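Local coordinates for FdhC (PDB 5KTD), which probably transfers an acyl group, here a 3-hydroxybutanoyl group, from coenzyme A to the amino sugar of a dTDP-linked nucleotide sugar, as a GNAT-family acyltransferase, at residues Leu13-Glu18 with Glu62-Ile67; Ile68-Asp73 with Asn100-Lys105; Thr79-Asp84 with Trp94-Leu99. All blocks are in the same frame, centred on the assembly; numbering follows the deposited sequence.

Contact 1: Leu13-Glu18 with Glu62-Ile67; sequences LRLVEE and EEYYFI. With QUH ([[(2~{R},3~{S},5~{R})-5-[5-methyl-2,4-bis(oxidanylidene)pyrimidin-1-yl]-3-oxidanyl-oxolan-2-yl]methoxy-oxidanyl-phosphoryl] [(2~{R},3~{R},4~{S},5~{S},6~{R})-6-methyl-3,5-bis(oxidanyl)-4-[[(3~{R})-3-oxidanylbutanoyl]amino]oxan-2-yl] hydrogen phosphate), chain C.
V16 and Y65 meet where the strand of L13-E18 ends, and the path of the V16 side chain shows how. Its CB stands beside the carbonyl oxygen of Y65. CG1 runs toward the ring atom CD2 of Y65, while CG2 settles over one face of that ring, 3.8 Å from the ring centroid and 19° off the normal, a CH-pi contact displaced toward the rim. The same CG2 reaches CD1 of I67 at 3.7 Å. The V16 backbone N secures this placement with a nearly straight bond (172°) to the O of Y65, 2.8 Å long. Two residues back along L13-E18, beyond the non-hydrogen-bonded pair L15-F66, R14 and I67 form an antiparallel hydrogen-bonded pair: R14 N to I67 O is 3.1 Å and I67 N to R14 O is 2.9 Å. The R14 chain is bent at chi2 (133°), which lays one face of its guanidinium over I67 CB, with NH1 3.6 Å from I67 CG1; NH1 also bonds L15 O, and NH2 forms a salt bridge with D20. On the other side of the sheet L15 CD2 covers a face of the F66 ring, 3.9 Å from its centroid, and L13 CB approaches F66 CD2. The Y65 hydroxyl donates to O15 of the nucleotide-sugar ligand's thymine at 2.7 Å. L13-L15 is part of an outermost strand of the mixed sheet, with 64-70 as its neighbour; helix 44-59 packs on L15 and V16, and strand 75-86 continues the sheet beyond Y65.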
# COMPACT_ATOMS: atom_id res chain seq x y z
N LEU A 13 0.52 -0.47 -10.13
CA LEU A 13 1.23 0.56 -9.34
C LEU A 13 2.38 1.09 -10.15
O LEU A 13 3.01 0.35 -10.90
CB LEU A 13 1.82 0.02 -8.01
CG LEU A 13 0.95 -0.72 -6.97
CD1 LEU A 13 1.54 -0.72 -5.57
CD2 LEU A 13 -0.46 -0.27 -6.88
N ARG A 14 2.68 2.38 -9.97
CA ARG A 14 3.93 2.94 -10.51
C ARG A 14 4.47 4.01 -9.60
O ARG A 14 3.71 4.66 -8.89
CB ARG A 14 3.75 3.46 -11.93
CG ARG A 14 2.85 4.67 -12.06
CD ARG A 14 3.54 5.73 -12.96
NE ARG A 14 2.65 6.88 -13.09
CZ ARG A 14 2.56 7.89 -12.23
NH1 ARG A 14 3.30 7.91 -11.13
NH2 ARG A 14 1.66 8.86 -12.45
N LEU A 15 5.78 4.17 -9.61
CA LEU A 15 6.42 5.09 -8.68
C LEU A 15 5.92 6.54 -8.84
O LEU A 15 5.73 7.02 -9.95
CB LEU A 15 7.94 5.00 -8.84
CG LEU A 15 8.55 3.72 -8.32
CD1 LEU A 15 10.01 3.52 -8.75
CD2 LEU A 15 8.42 3.67 -6.81
N VAL A 16 5.71 7.21 -7.71
CA VAL A 16 5.32 8.60 -7.68
C VAL A 16 6.37 9.51 -8.38
O VAL A 16 7.58 9.32 -8.21
CB VAL A 16 5.09 9.02 -6.20
CG1 VAL A 16 5.01 10.55 -6.01
CG2 VAL A 16 3.83 8.30 -5.69
N GLU A 17 5.88 10.46 -9.18
CA GLU A 17 6.73 11.54 -9.76
C GLU A 17 6.24 12.89 -9.24
O GLU A 17 5.12 13.00 -8.75
CB GLU A 17 6.65 11.53 -11.29
CG GLU A 17 7.09 10.27 -12.04
CD GLU A 17 8.53 9.84 -11.83
OE1 GLU A 17 8.83 8.63 -12.02
OE2 GLU A 17 9.39 10.67 -11.50
N GLU A 18 7.03 13.95 -9.44
CA GLU A 18 6.60 15.32 -9.05
C GLU A 18 5.25 15.77 -9.61
O GLU A 18 4.44 16.42 -8.91
CB GLU A 18 7.66 16.37 -9.39
CG GLU A 18 8.75 16.42 -8.34
CD GLU A 18 9.70 17.57 -8.54
OE1 GLU A 18 9.22 18.68 -8.91
OE2 GLU A 18 10.92 17.36 -8.28
N GLU A 62 15.64 4.01 0.24
CA GLU A 62 15.08 4.19 1.57
C GLU A 62 13.53 4.25 1.63
O GLU A 62 12.97 4.18 2.73
CB GLU A 62 15.70 5.42 2.23
CG GLU A 62 17.20 5.25 2.49
CD GLU A 62 17.93 6.55 2.82
OE1 GLU A 62 17.34 7.70 2.74
OE2 GLU A 62 19.13 6.40 3.16
N GLU A 63 12.86 4.35 0.48
CA GLU A 63 11.41 4.62 0.42
C GLU A 63 10.90 4.42 -1.00
O GLU A 63 11.62 4.77 -1.95
CB GLU A 63 11.10 6.05 0.89
CG GLU A 63 9.63 6.32 1.19
CD GLU A 63 9.43 7.55 2.04
OE1 GLU A 63 8.51 8.34 1.80
OE2 GLU A 63 10.21 7.67 3.00
N TYR A 64 9.72 3.82 -1.16
CA TYR A 64 9.09 3.65 -2.42
C TYR A 64 7.63 3.98 -2.27
O TYR A 64 6.91 3.42 -1.41
CB TYR A 64 9.25 2.20 -2.90
CG TYR A 64 10.71 1.79 -3.00
CD1 TYR A 64 11.49 2.23 -4.07
CD2 TYR A 64 11.31 1.03 -2.03
CE1 TYR A 64 12.83 1.89 -4.18
CE2 TYR A 64 12.68 0.69 -2.12
CZ TYR A 64 13.43 1.11 -3.20
OH TYR A 64 14.79 0.77 -3.33
N TYR A 65 7.21 4.93 -3.08
CA TYR A 65 5.92 5.56 -3.00
C TYR A 65 5.28 5.37 -4.36
O TYR A 65 5.93 5.64 -5.37
CB TYR A 65 6.14 7.02 -2.72
CG TYR A 65 4.95 7.86 -2.34
CD1 TYR A 65 3.73 7.31 -1.97
CD2 TYR A 65 5.06 9.26 -2.29
CE1 TYR A 65 2.67 8.14 -1.57
CE2 TYR A 65 3.99 10.06 -1.94
CZ TYR A 65 2.78 9.49 -1.60
OH TYR A 65 1.68 10.29 -1.20
N PHE A 66 4.05 4.89 -4.39
CA PHE A 66 3.37 4.48 -5.64
C PHE A 66 2.00 5.15 -5.78
O PHE A 66 1.28 5.26 -4.80
CB PHE A 66 3.10 2.98 -5.65
CG PHE A 66 4.36 2.13 -5.62
CD1 PHE A 66 4.98 1.82 -4.42
CD2 PHE A 66 4.89 1.64 -6.77
CE1 PHE A 66 6.16 1.06 -4.40
CE2 PHE A 66 6.05 0.87 -6.77
CZ PHE A 66 6.69 0.56 -5.58
N ILE A 67 1.68 5.52 -7.01
CA ILE A 67 0.32 5.81 -7.43
C ILE A 67 -0.31 4.44 -7.79
O ILE A 67 0.35 3.64 -8.43
CB ILE A 67 0.22 6.70 -8.68
CG1 ILE A 67 0.89 8.05 -8.44
CG2 ILE A 67 -1.25 6.90 -9.09
CD1 ILE A 67 0.45 8.78 -7.19
O1 QUH C . -1.85 3.64 5.93
C1 QUH C . -1.43 3.13 6.98
C2 QUH C . -1.21 1.67 7.19
C3 QUH C . -1.99 0.84 6.21
O2 QUH C . -3.30 0.55 6.71
C4 QUH C . -1.37 -0.51 5.95
N1 QUH C . -1.07 3.90 8.08
C5 QUH C . -0.97 5.36 8.01
C6 QUH C . -1.53 5.99 9.29
O3 QUH C . -2.90 5.56 9.43
C7 QUH C . -1.43 7.50 9.13
C8 QUH C . -2.01 8.27 10.32
O4 QUH C . -0.05 7.89 8.95
C9 QUH C . 0.48 5.78 7.96
O5 QUH C . 1.19 5.16 6.91
C10 QUH C . 0.61 7.26 7.86
O6 QUH C . 0.09 7.66 6.60
P1 QUH C . 0.42 9.08 6.06
O7 QUH C . -0.44 10.20 6.66
O8 QUH C . 0.31 8.92 4.51
O9 QUH C . 1.98 9.46 6.10
P2 QUH C . 2.88 9.98 7.32
O10 QUH C . 4.05 9.16 7.55
O11 QUH C . 2.05 10.15 8.59
O12 QUH C . 3.41 11.36 6.77
C11 QUH C . 4.54 12.05 7.27
C12 QUH C . 4.27 13.51 6.99
C13 QUH C . 2.87 13.95 7.44
O13 QUH C . 2.93 15.32 7.90
C14 QUH C . 2.01 13.99 6.18
C15 QUH C . 3.05 14.36 5.14
O14 QUH C . 4.33 13.80 5.58
N2 QUH C . 2.84 13.87 3.79
C16 QUH C . 2.86 12.52 3.55
C17 QUH C . 2.73 12.02 2.24
C18 QUH C . 2.77 10.54 1.91
C19 QUH C . 2.52 13.00 1.21
O15 QUH C . 2.38 12.64 -0.01
N3 QUH C . 2.50 14.31 1.47
C20 QUH C . 2.66 14.73 2.72
O16 QUH C . 2.63 16.04 2.88

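Contact 2: Ile68-Asp73 with Asn100-Lys105; sequences IFRSDD and NEHKTK. With COA (coenzyme A), chain D.
R70 reaches across to H102 with its side chain extended, and its guanidinium lies flat on the imidazole: the centres are 4.3 Å apart and the planes differ by 17°. This is the tight part of the contact. CD of R70 sits over the same ring, and CG2 of T104 covers the opposite guanidinium face, 3.8 Å from R70 CZ, so the arginine is sandwiched. Its rotation is fixed by in-plane bonds. NH1 donates to H102 O at 2.7 Å (161°), whereas NE and NH2 grip the D72 carboxylate side-on, NE to OD1 at 3.0 Å and NH2 to OD2 at 3.0 Å. At the edge of the H102 ring, NE2 donates to the syn lone pair of D73 OD2 at 2.8 Å and 173°; D73 OD1 accepts from S75 OG. H102 was modelled in two conformers, and the stack and the D73 bond hold for this one. The outer rim, with D72 and the H102 ring, faces solvent, while the R70 stem is packed against T104. N100 to K103 forms a type I beta turn with an Asx turn at N100. The loop occupies the place of the GNAT pyrophosphate-binding loop, between a strand and the following helix; here the K103 side chain, extended beyond CG, puts NZ 2.8 Å from pyrophosphate oxygen O4A of coenzyme A, and K105 NZ meets O7A of its 3'-phosphate at 2.9 Å.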
# COMPACT_ATOMS: atom_id res chain seq x y z
N ILE A 68 -1.54 4.25 -7.33
CA ILE A 68 -2.36 3.09 -7.68
C ILE A 68 -3.25 3.50 -8.86
O ILE A 68 -3.89 4.52 -8.82
CB ILE A 68 -3.25 2.62 -6.54
CG1 ILE A 68 -2.44 2.33 -5.25
CG2 ILE A 68 -4.01 1.37 -7.01
CD1 ILE A 68 -3.28 2.14 -4.01
N PHE A 69 -3.30 2.64 -9.87
CA PHE A 69 -4.07 2.89 -11.10
C PHE A 69 -5.07 1.78 -11.30
O PHE A 69 -4.83 0.67 -10.95
CB PHE A 69 -3.16 2.94 -12.34
CG PHE A 69 -2.44 4.27 -12.54
CD1 PHE A 69 -3.03 5.27 -13.30
CD2 PHE A 69 -1.19 4.53 -11.94
CE1 PHE A 69 -2.39 6.50 -13.47
CE2 PHE A 69 -0.53 5.76 -12.13
CZ PHE A 69 -1.14 6.73 -12.89
N ARG A 70 -6.17 2.15 -11.93
CA ARG A 70 -7.19 1.28 -12.41
C ARG A 70 -6.80 0.88 -13.85
O ARG A 70 -6.58 1.75 -14.72
CB ARG A 70 -8.42 2.12 -12.38
CG ARG A 70 -9.65 1.45 -12.72
CD ARG A 70 -10.76 2.45 -12.62
NE ARG A 70 -11.83 1.62 -13.13
CZ ARG A 70 -12.95 1.28 -12.52
NH1 ARG A 70 -13.29 1.79 -11.34
NH2 ARG A 70 -13.76 0.44 -13.15
N SER A 71 -6.66 -0.43 -14.06
CA SER A 71 -6.22 -1.02 -15.33
C SER A 71 -7.11 -0.77 -16.54
O SER A 71 -6.63 -0.62 -17.63
CB SER A 71 -6.06 -2.55 -15.22
OG SER A 71 -5.02 -2.93 -14.32
N ASP A 72 -8.42 -0.76 -16.36
CA ASP A 72 -9.30 -0.69 -17.52
C ASP A 72 -9.20 0.68 -18.26
O ASP A 72 -9.29 0.67 -19.52
CB ASP A 72 -10.74 -1.12 -17.18
CG ASP A 72 -11.38 -0.28 -16.15
OD1 ASP A 72 -10.75 0.75 -15.78
OD2 ASP A 72 -12.52 -0.63 -15.70
N ASP A 73 -8.97 1.79 -17.52
CA ASP A 73 -8.87 3.13 -18.10
C ASP A 73 -7.59 3.90 -17.79
O ASP A 73 -7.43 5.05 -18.20
CB ASP A 73 -10.09 3.99 -17.72
CG ASP A 73 -10.22 4.24 -16.24
OD1 ASP A 73 -9.31 3.88 -15.47
OD2 ASP A 73 -11.26 4.80 -15.84
N ASN A 100 -9.70 6.13 -3.87
CA ASN A 100 -10.85 7.08 -3.99
C ASN A 100 -12.07 6.36 -4.53
O ASN A 100 -12.01 5.15 -4.75
CB ASN A 100 -10.47 8.27 -4.88
CG ASN A 100 -10.09 7.87 -6.29
OD1 ASN A 100 -10.50 6.85 -6.81
ND2 ASN A 100 -9.24 8.68 -6.91
N GLU A 101 -13.17 7.09 -4.72
CA GLU A 101 -14.44 6.55 -5.23
C GLU A 101 -14.33 5.78 -6.55
O GLU A 101 -15.14 4.92 -6.79
CB GLU A 101 -15.43 7.71 -5.51
CG GLU A 101 -16.51 7.94 -4.47
CD GLU A 101 -17.47 9.06 -4.91
OE1 GLU A 101 -16.99 10.11 -5.43
OE2 GLU A 101 -18.70 8.90 -4.73
N HIS A 102 -13.35 6.12 -7.40
CA HIS A 102 -13.18 5.47 -8.74
C HIS A 102 -12.37 4.18 -8.67
O HIS A 102 -12.04 3.57 -9.69
CB HIS A 102 -12.58 6.44 -9.78
CG HIS A 102 -12.70 5.97 -11.21
ND1 HIS A 102 -13.87 5.48 -11.76
CD2 HIS A 102 -11.80 5.95 -12.22
CE1 HIS A 102 -13.67 5.15 -13.02
NE2 HIS A 102 -12.42 5.42 -13.32
N LYS A 103 -12.07 3.73 -7.46
CA LYS A 103 -11.38 2.51 -7.26
C LYS A 103 -12.20 1.33 -7.81
O LYS A 103 -13.43 1.33 -7.74
CB LYS A 103 -11.15 2.27 -5.76
CG LYS A 103 -12.42 1.98 -4.96
CD LYS A 103 -12.24 2.11 -3.45
CE LYS A 103 -13.50 1.64 -2.70
NZ LYS A 103 -13.49 2.05 -1.26
N THR A 104 -11.50 0.32 -8.28
CA THR A 104 -12.12 -0.95 -8.56
C THR A 104 -12.50 -1.59 -7.23
O THR A 104 -11.86 -1.31 -6.19
CB THR A 104 -11.21 -1.93 -9.33
OG1 THR A 104 -9.96 -2.03 -8.67
CG2 THR A 104 -11.02 -1.47 -10.78
N LYS A 105 -13.58 -2.38 -7.27
CA LYS A 105 -14.15 -2.96 -6.05
C LYS A 105 -13.11 -3.57 -5.08
O LYS A 105 -13.20 -3.34 -3.89
CB LYS A 105 -15.18 -4.04 -6.41
CG LYS A 105 -15.96 -4.59 -5.21
CD LYS A 105 -17.33 -5.05 -5.66
CE LYS A 105 -18.15 -5.71 -4.55
NZ LYS A 105 -18.89 -4.70 -3.75
N1A COA D . -10.56 -11.53 1.16
C2A COA D . -11.59 -11.37 0.32
N3A COA D . -12.18 -10.20 0.13
C4A COA D . -11.77 -9.10 0.78
C5A COA D . -10.66 -9.20 1.72
C6A COA D . -10.06 -10.52 1.89
N6A COA D . -9.03 -10.71 2.71
N7A COA D . -10.42 -7.99 2.23
C8A COA D . -11.35 -7.17 1.68
N9A COA D . -12.17 -7.85 0.82
C1B COA D . -13.28 -7.27 0.02
C2B COA D . -14.17 -6.36 0.86
O2B COA D . -15.29 -6.98 1.52
C3B COA D . -14.60 -5.31 -0.14
O3B COA D . -15.72 -5.79 -0.89
P3B COA D . -17.19 -5.26 -0.46
O7A COA D . -17.37 -4.02 -1.34
O8A COA D . -18.03 -6.43 -0.93
O9A COA D . -17.17 -5.02 1.04
C4B COA D . -13.40 -5.14 -1.03
O4B COA D . -12.66 -6.37 -0.92
C5B COA D . -12.57 -3.90 -0.68
O5B COA D . -12.06 -3.98 0.65
P1A COA D . -12.43 -2.84 1.71
O1A COA D . -12.08 -3.36 3.05
O2A COA D . -13.76 -2.15 1.54
O3A COA D . -11.32 -1.72 1.40
P2A COA D . -11.55 -0.23 0.91
O4A COA D . -11.98 -0.18 -0.54
O5A COA D . -12.20 0.67 1.91
O6A COA D . -10.03 0.30 0.91
CBP COA D . -8.74 1.82 2.23
CCP COA D . -9.38 0.44 2.17
CDP COA D . -8.10 1.95 3.61
CEP COA D . -7.72 1.89 1.10
CAP COA D . -9.82 2.91 2.02
OAP COA D . -10.96 2.62 2.86
C9P COA D . -9.32 4.30 2.24
O9P COA D . -8.78 4.93 1.33
N8P COA D . -9.52 4.80 3.46
C7P COA D . -9.22 6.15 3.82
C6P COA D . -7.73 6.38 4.06
C5P COA D . -7.25 5.49 5.20
O5P COA D . -7.86 5.50 6.28
N4P COA D . -6.20 4.73 4.96
C3P COA D . -5.68 3.74 5.90
C2P COA D . -4.86 4.32 7.08
S1P COA D . -4.57 3.02 8.33

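Contact 3: Thr79-Asp84 with Trp94-Leu99; sequences TVRLYD and WGSWIL. With QUH ([[(2~{R},3~{S},5~{R})-5-[5-methyl-2,4-bis(oxidanylidene)pyrimidin-1-yl]-3-oxidanyl-oxolan-2-yl]methoxy-oxidanyl-phosphoryl] [(2~{R},3~{R},4~{S},5~{S},6~{R})-6-methyl-3,5-bis(oxidanyl)-4-[[(3~{R})-3-oxidanylbutanoyl]amino]oxan-2-yl] hydrogen phosphate), chain C.
Chi1 of -168° sets R81 CG opposite its own N, and a bend at chi3 (62°) turns NE and NH2 together onto the hydroxyl of S96; S96 holds OG beside its backbone N (chi1 -55°). NE to OG is 2.8 Å and NH2 to OG 3.1 Å, both near the guanidinium plane. That hydroxyl donates to phosphate oxygen O8 of the nucleotide-sugar ligand at 2.6 Å. The Y83 ring lies over a guanidinium face, its OH bonded to sugar oxygen O5 at 2.8 Å, an oxygen that also accepts from S96 N. Between the pairs T79-I98 and R81-G95 the antiparallel register slips by one residue, a beta bulge; S96 O, within it, accepts from T79 OG1 at 2.7 Å. On the sheet face that carries L82 and W94, V80 CG2 meets the edge of W94 at CE3, 3.4 Å away, and ligand methyl C4 sits over that indole's face. A salt bridge from R81 NH1 to E63 braces the arginine. The chemistry implies that R81 and S96 jointly hold the diphosphate, R81 directly at O10 and through S96 OG at O8, probably offsetting phosphate charge, while W94 offers an apolar face to the acyl methyl.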
# COMPACT_ATOMS: atom_id res chain seq x y z
N THR A 79 -3.00 5.86 -3.53
CA THR A 79 -1.60 5.86 -3.19
C THR A 79 -1.28 4.77 -2.24
O THR A 79 -2.15 4.22 -1.52
CB THR A 79 -1.19 7.14 -2.48
OG1 THR A 79 -1.93 7.27 -1.27
CG2 THR A 79 -1.46 8.29 -3.37
N VAL A 80 -0.01 4.40 -2.23
CA VAL A 80 0.47 3.50 -1.19
C VAL A 80 1.97 3.69 -1.11
O VAL A 80 2.61 4.07 -2.10
CB VAL A 80 0.03 2.01 -1.43
CG1 VAL A 80 0.81 1.43 -2.59
CG2 VAL A 80 0.20 1.19 -0.14
N ARG A 81 2.50 3.42 0.07
CA ARG A 81 3.92 3.72 0.36
C ARG A 81 4.59 2.68 1.26
O ARG A 81 3.99 2.26 2.25
CB ARG A 81 4.02 5.10 1.03
CG ARG A 81 5.41 5.68 1.13
CD ARG A 81 5.37 7.19 1.42
NE ARG A 81 4.70 7.41 2.70
CZ ARG A 81 5.23 7.87 3.85
NH1 ARG A 81 6.48 8.27 3.96
NH2 ARG A 81 4.43 7.98 4.92
N LEU A 82 5.84 2.31 0.90
CA LEU A 82 6.73 1.52 1.70
C LEU A 82 7.82 2.41 2.22
O LEU A 82 8.49 3.06 1.42
CB LEU A 82 7.41 0.38 0.93
CG LEU A 82 6.51 -0.80 0.55
CD1 LEU A 82 5.51 -0.36 -0.50
CD2 LEU A 82 7.40 -1.91 0.07
N TYR A 83 8.08 2.36 3.53
CA TYR A 83 8.98 3.33 4.18
C TYR A 83 9.48 2.83 5.55
O TYR A 83 9.00 1.84 6.09
CB TYR A 83 8.27 4.71 4.27
CG TYR A 83 7.08 4.76 5.23
CD1 TYR A 83 5.89 4.05 4.97
CD2 TYR A 83 7.13 5.54 6.46
CE1 TYR A 83 4.82 4.11 5.87
CE2 TYR A 83 6.07 5.57 7.36
CZ TYR A 83 4.91 4.83 7.07
OH TYR A 83 3.80 4.89 7.92
N ASP A 84 10.46 3.56 6.09
CA ASP A 84 10.93 3.40 7.46
C ASP A 84 11.48 1.99 7.68
O ASP A 84 10.86 1.16 8.38
CB ASP A 84 9.86 3.81 8.44
CG ASP A 84 10.34 3.87 9.88
OD1 ASP A 84 11.55 3.91 10.09
OD2 ASP A 84 9.51 3.84 10.80
N TRP A 94 4.61 0.05 5.86
CA TRP A 94 3.81 0.54 4.78
C TRP A 94 2.55 1.28 5.26
O TRP A 94 2.18 1.19 6.42
CB TRP A 94 3.46 -0.55 3.79
CG TRP A 94 2.38 -1.55 4.14
CD1 TRP A 94 2.49 -2.65 4.94
CD2 TRP A 94 1.07 -1.60 3.56
NE1 TRP A 94 1.30 -3.38 4.90
CE2 TRP A 94 0.43 -2.77 4.05
CE3 TRP A 94 0.39 -0.78 2.66
CZ2 TRP A 94 -0.89 -3.12 3.69
CZ3 TRP A 94 -0.96 -1.12 2.31
CH2 TRP A 94 -1.56 -2.30 2.81
N GLY A 95 1.99 2.03 4.34
CA GLY A 95 0.87 2.91 4.65
C GLY A 95 0.71 3.97 3.61
O GLY A 95 0.90 3.68 2.42
N SER A 96 0.30 5.18 4.03
CA SER A 96 -0.16 6.19 3.07
C SER A 96 -1.17 5.59 2.09
O SER A 96 -1.18 5.92 0.90
CB SER A 96 1.02 6.86 2.32
OG SER A 96 1.96 7.40 3.22
N TRP A 97 -2.06 4.75 2.61
CA TRP A 97 -2.85 3.84 1.79
C TRP A 97 -4.26 4.43 1.63
O TRP A 97 -5.04 4.47 2.60
CB TRP A 97 -2.91 2.51 2.47
CG TRP A 97 -3.52 1.41 1.64
CD1 TRP A 97 -3.39 1.19 0.29
CD2 TRP A 97 -4.28 0.33 2.17
NE1 TRP A 97 -4.09 0.04 -0.05
CE2 TRP A 97 -4.61 -0.51 1.08
CE3 TRP A 97 -4.71 -0.01 3.47
CZ2 TRP A 97 -5.36 -1.65 1.24
CZ3 TRP A 97 -5.48 -1.15 3.63
CH2 TRP A 97 -5.81 -1.96 2.50
N ILE A 98 -4.55 4.89 0.42
CA ILE A 98 -5.72 5.65 0.14
C ILE A 98 -6.23 5.21 -1.23
O ILE A 98 -5.44 5.06 -2.17
CB ILE A 98 -5.49 7.17 0.09
CG1 ILE A 98 -4.77 7.71 1.34
CG2 ILE A 98 -6.85 7.83 0.01
CD1 ILE A 98 -4.10 9.06 1.13
N LEU A 99 -7.53 4.97 -1.31
CA LEU A 99 -8.20 4.67 -2.59
C LEU A 99 -9.44 5.56 -2.71
O LEU A 99 -10.19 5.70 -1.74
CB LEU A 99 -8.61 3.21 -2.60
CG LEU A 99 -7.56 2.14 -2.76
CD1 LEU A 99 -8.13 0.76 -2.51
CD2 LEU A 99 -6.89 2.20 -4.14
O1 QUH C . -1.85 3.64 5.93
C1 QUH C . -1.43 3.13 6.98
C2 QUH C . -1.21 1.67 7.19
C3 QUH C . -1.99 0.84 6.21
O2 QUH C . -3.30 0.55 6.71
C4 QUH C . -1.37 -0.51 5.95
N1 QUH C . -1.07 3.90 8.08
C5 QUH C . -0.97 5.36 8.01
C6 QUH C . -1.53 5.99 9.29
O3 QUH C . -2.90 5.56 9.43
C7 QUH C . -1.43 7.50 9.13
C8 QUH C . -2.01 8.27 10.32
O4 QUH C . -0.05 7.89 8.95
C9 QUH C . 0.48 5.78 7.96
O5 QUH C . 1.19 5.16 6.91
C10 QUH C . 0.61 7.26 7.86
O6 QUH C . 0.09 7.66 6.60
P1 QUH C . 0.42 9.08 6.06
O7 QUH C . -0.44 10.20 6.66
O8 QUH C . 0.31 8.92 4.51
O9 QUH C . 1.98 9.46 6.10
P2 QUH C . 2.88 9.98 7.32
O10 QUH C . 4.05 9.16 7.55
O11 QUH C . 2.05 10.15 8.59
O12 QUH C . 3.41 11.36 6.77
C11 QUH C . 4.54 12.05 7.27
C12 QUH C . 4.27 13.51 6.99
C13 QUH C . 2.87 13.95 7.44
O13 QUH C . 2.93 15.32 7.90
C14 QUH C . 2.01 13.99 6.18
C15 QUH C . 3.05 14.36 5.14
O14 QUH C . 4.33 13.80 5.58
N2 QUH C . 2.84 13.87 3.79
C16 QUH C . 2.86 12.52 3.55
C17 QUH C . 2.73 12.02 2.24
C18 QUH C . 2.77 10.54 1.91
C19 QUH C . 2.52 13.00 1.21
O15 QUH C . 2.38 12.64 -0.01
N3 QUH C . 2.50 14.31 1.47
C20 QUH C . 2.66 14.73 2.72
O16 QUH C . 2.63 16.04 2.88

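All three contacts use strands of one mixed sheet, contact 2 joining it to the loop after strand 91-99. Strand 64-70 serves contacts 1 and 2, centres 17 Å apart, and pairs with strand 75-86 of contact 3. Contacts 1 and 3, centres 9 Å apart, are probably joined by backbone hydrogen bonds, F66 N to V80 O and Y64 O to L82 N, each 2.8 Å. Both touch the nucleotide-sugar ligand, contact 1 at its base, contact 3 at its diphosphate, sugar and acyl group. Contacts 2 and 3 meet through I68, whose CD1 is 3.6 Å from L99 CD2. W97 O and L99 N of contact 3 bind coenzyme A, K103 and K105 of contact 2 its phosphates.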